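Local coordinates for Dye type peroxidase A (Streptomyces lividans 1326, PDB 6GZW), which probably uses its haem to reduce hydrogen peroxide while oxidising dyes and other substrates, as a dye-decolourising peroxidase, at residues D70-A74 with L136-H140. Sequence-based numbering, arbitrary orientation.
Sequences DTDVA and LVAFH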
ATOM      1  N   ASP A  70       1.310  18.640 -14.402  1.00 12.31           N
ATOM      2  CA  ASP A  70       1.289  17.220 -14.112  1.00 12.30           C
ATOM      3  C   ASP A  70       2.663  16.764 -13.609  1.00 11.76           C
ATOM      4  O   ASP A  70       3.674  17.251 -14.076  1.00 12.60           O
ATOM      5  CB  ASP A  70       0.876  16.390 -15.316  1.00 12.06           C
ATOM      6  CG  ASP A  70       0.607  14.958 -14.939  1.00 12.20           C
ATOM      7  OD1 ASP A  70      -0.534  14.685 -14.521  1.00 12.54           O
ATOM      8  OD2 ASP A  70       1.551  14.161 -15.118  1.00 12.90           O
ATOM      9  N   THR A  71       2.680  15.823 -12.662  1.00 11.78           N
ATOM     10  CA  THR A  71       3.944  15.442 -12.033  1.00 11.50           C
ATOM     11  C   THR A  71       4.686  14.332 -12.771  1.00 11.92           C
ATOM     12  O   THR A  71       5.839  14.013 -12.397  1.00 12.04           O
ATOM     13  CB  THR A  71       3.675  14.921 -10.612  1.00 11.47           C
ATOM     14  OG1 THR A  71       2.846  13.750 -10.707  1.00 11.93           O
ATOM     15  CG2 THR A  71       3.024  16.022  -9.741  1.00 11.97           C
ATOM     16  N   ASP A  72       4.059  13.714 -13.770  1.00 11.51           N
ATOM     17  CA  ASP A  72       4.565  12.548 -14.497  1.00 11.22           C
ATOM     18  C   ASP A  72       4.566  11.226 -13.687  1.00 10.93           C
ATOM     19  O   ASP A  72       5.002  10.220 -14.220  1.00 11.46           O
ATOM     20  CB  ASP A  72       5.974  12.765 -15.067  1.00 12.53           C
ATOM     21  CG  ASP A  72       6.004  13.867 -16.086  1.00 13.71           C
ATOM     22  OD1 ASP A  72       5.249  13.776 -17.063  1.00 14.89           O
ATOM     23  OD2 ASP A  72       6.832  14.776 -15.935  1.00 17.65           O
ATOM     24  N   VAL A  73       4.044  11.224 -12.458  1.00 10.78           N
ATOM     25  CA  VAL A  73       4.078  10.013 -11.621  1.00 10.69           C
ATOM     26  C   VAL A  73       3.300   8.850 -12.277  1.00 11.14           C
ATOM     27  O   VAL A  73       3.715   7.698 -12.166  1.00 11.22           O
ATOM     28  CB  VAL A  73       3.582  10.289 -10.176  1.00 10.96           C
ATOM     29  CG1 VAL A  73       3.391   9.004  -9.367  1.00 10.50           C
ATOM     30  CG2 VAL A  73       4.546  11.209  -9.451  1.00 11.66           C
ATOM     31  N   ALA A  74       2.178   9.169 -12.934  1.00 11.20           N
ATOM     32  CA  ALA A  74       1.361   8.127 -13.595  1.00 11.52           C
ATOM     33  C   ALA A  74       1.723   7.902 -15.062  1.00 11.62           C
ATOM     34  O   ALA A  74       1.133   7.063 -15.734  1.00 12.42           O
ATOM     35  CB  ALA A  74      -0.114   8.420 -13.420  1.00 11.29           C
ATOM     36  N   LEU A 136       1.040   3.802  -8.394  1.00  9.42           N
ATOM     37  CA  LEU A 136       1.487   5.098  -8.913  1.00  9.67           C
ATOM     38  C   LEU A 136       0.317   5.884  -9.472  1.00  9.42           C
ATOM     39  O   LEU A 136       0.162   7.081  -9.169  1.00  9.84           O
ATOM     40  CB  LEU A 136       2.610   4.968  -9.953  1.00 10.23           C
ATOM     41  CG  LEU A 136       3.885   4.248  -9.488  1.00 10.54           C
ATOM     42  CD1 LEU A 136       4.969   4.400 -10.543  1.00 10.70           C
ATOM     43  CD2 LEU A 136       4.359   4.717  -8.122  1.00 11.15           C
ATOM     44  N   VAL A 137      -0.550   5.202 -10.226  1.00  9.18           N
ATOM     45  CA  VAL A 137      -1.796   5.831 -10.690  1.00  9.85           C
ATOM     46  C   VAL A 137      -2.593   6.338  -9.509  1.00  9.52           C
ATOM     47  O   VAL A 137      -3.100   7.467  -9.511  1.00  9.83           O
ATOM     48  CB  VAL A 137      -2.649   4.857 -11.555  1.00 10.25           C
ATOM     49  CG1 VAL A 137      -4.014   5.443 -11.859  1.00 10.44           C
ATOM     50  CG2 VAL A 137      -1.909   4.497 -12.838  1.00 10.22           C
ATOM     51  N   ALA A 138      -2.750   5.507  -8.472  1.00  9.40           N
ATOM     52  CA  ALA A 138      -3.513   5.941  -7.344  1.00  9.75           C
ATOM     53  C   ALA A 138      -2.901   7.149  -6.618  1.00  9.52           C
ATOM     54  O   ALA A 138      -3.601   8.089  -6.263  1.00 10.18           O
ATOM     55  CB  ALA A 138      -3.693   4.787  -6.361  1.00  9.95           C
ATOM     56  N   PHE A 139      -1.601   7.085  -6.362  1.00  9.38           N
ATOM     57  CA  PHE A 139      -0.927   8.176  -5.651  1.00  9.33           C
ATOM     58  C   PHE A 139      -1.010   9.490  -6.441  1.00  9.04           C
ATOM     59  O   PHE A 139      -1.329  10.556  -5.910  1.00  9.62           O
ATOM     60  CB  PHE A 139       0.526   7.878  -5.368  1.00  9.39           C
ATOM     61  CG  PHE A 139       1.184   8.983  -4.597  1.00  9.22           C
ATOM     62  CD1 PHE A 139       1.001   9.088  -3.230  1.00  9.44           C
ATOM     63  CD2 PHE A 139       1.870  10.005  -5.257  1.00  9.56           C
ATOM     64  CE1 PHE A 139       1.502  10.170  -2.512  1.00  9.40           C
ATOM     65  CE2 PHE A 139       2.370  11.081  -4.547  1.00  9.33           C
ATOM     66  CZ  PHE A 139       2.225  11.164  -3.177  1.00  9.47           C
ATOM     67  N   HIS A 140      -0.752   9.379  -7.727  1.00  9.31           N
ATOM     68  CA  HIS A 140      -0.822  10.542  -8.615  1.00  9.49           C
ATOM     69  C   HIS A 140      -2.201  11.200  -8.521  1.00  9.80           C
ATOM     70  O   HIS A 140      -2.290  12.416  -8.446  1.00 10.05           O
ATOM     71  CB  HIS A 140      -0.517  10.106 -10.042  1.00  9.80           C
ATOM     72  CG  HIS A 140      -0.773  11.134 -11.100  1.00  9.55           C
ATOM     73  ND1 HIS A 140      -1.884  11.101 -11.919  1.00  9.63           N
ATOM     74  CD2 HIS A 140      -0.018  12.168 -11.534  1.00  9.76           C
ATOM     75  CE1 HIS A 140      -1.816  12.109 -12.778  1.00  9.80           C
ATOM     76  NE2 HIS A 140      -0.693  12.771 -12.564  1.00 10.31           N
TER
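His140 and Asp70 form a His-carboxylate hydrogen bond that ties the loop between helix 43-61 and strand 83-89 to helix 135-149, in the N-terminal ferredoxin-like half of the Dyp-type peroxidase fold. The bond is short but somewhat bent: His140 NE2 donates to Asp70 OD1 at 2.7 Å with an N-H...O angle of 150°, and OD1 lies essentially in the imidazole plane. The N-H comes from the syn side but tilted well out of the carboxylate plane, which stands 56° from the ring plane. With CG anti to the backbone N (chi1 170°), the His140 ring extends from the helix to the loop. Asp70 OD1 also accepts from the backbone N of Ala66, while OD2 takes the N-H of Asp72 in an Asx turn; the carboxylate is thus gripped at both oxygens.

Apolar contacts lie over the ring and along the helix beside it. The methyl of Ala74 sits over one face, offset toward the rim, as a CH-pi contact, its CB 3.8 Å from the ring centroid. An alanine in place of His140 would probably leave Asp70 without its imidazole partner and open a gap beneath this methyl. Val73 packs beside the ring's root, CB to His140 CB 4.1 Å, and its CG1 reaches the Leu136 CB and the edge of the Phe139 ring. Phe139 in turn stacks edge-to-face with His307 of the second subunit, placing the contact beside the dimer interface.

At the imidazole edge, near its plane, Thr71 OG1 lies 3.4 Å from His140 CD2 while accepting the N-H of Val73 in an ST turn.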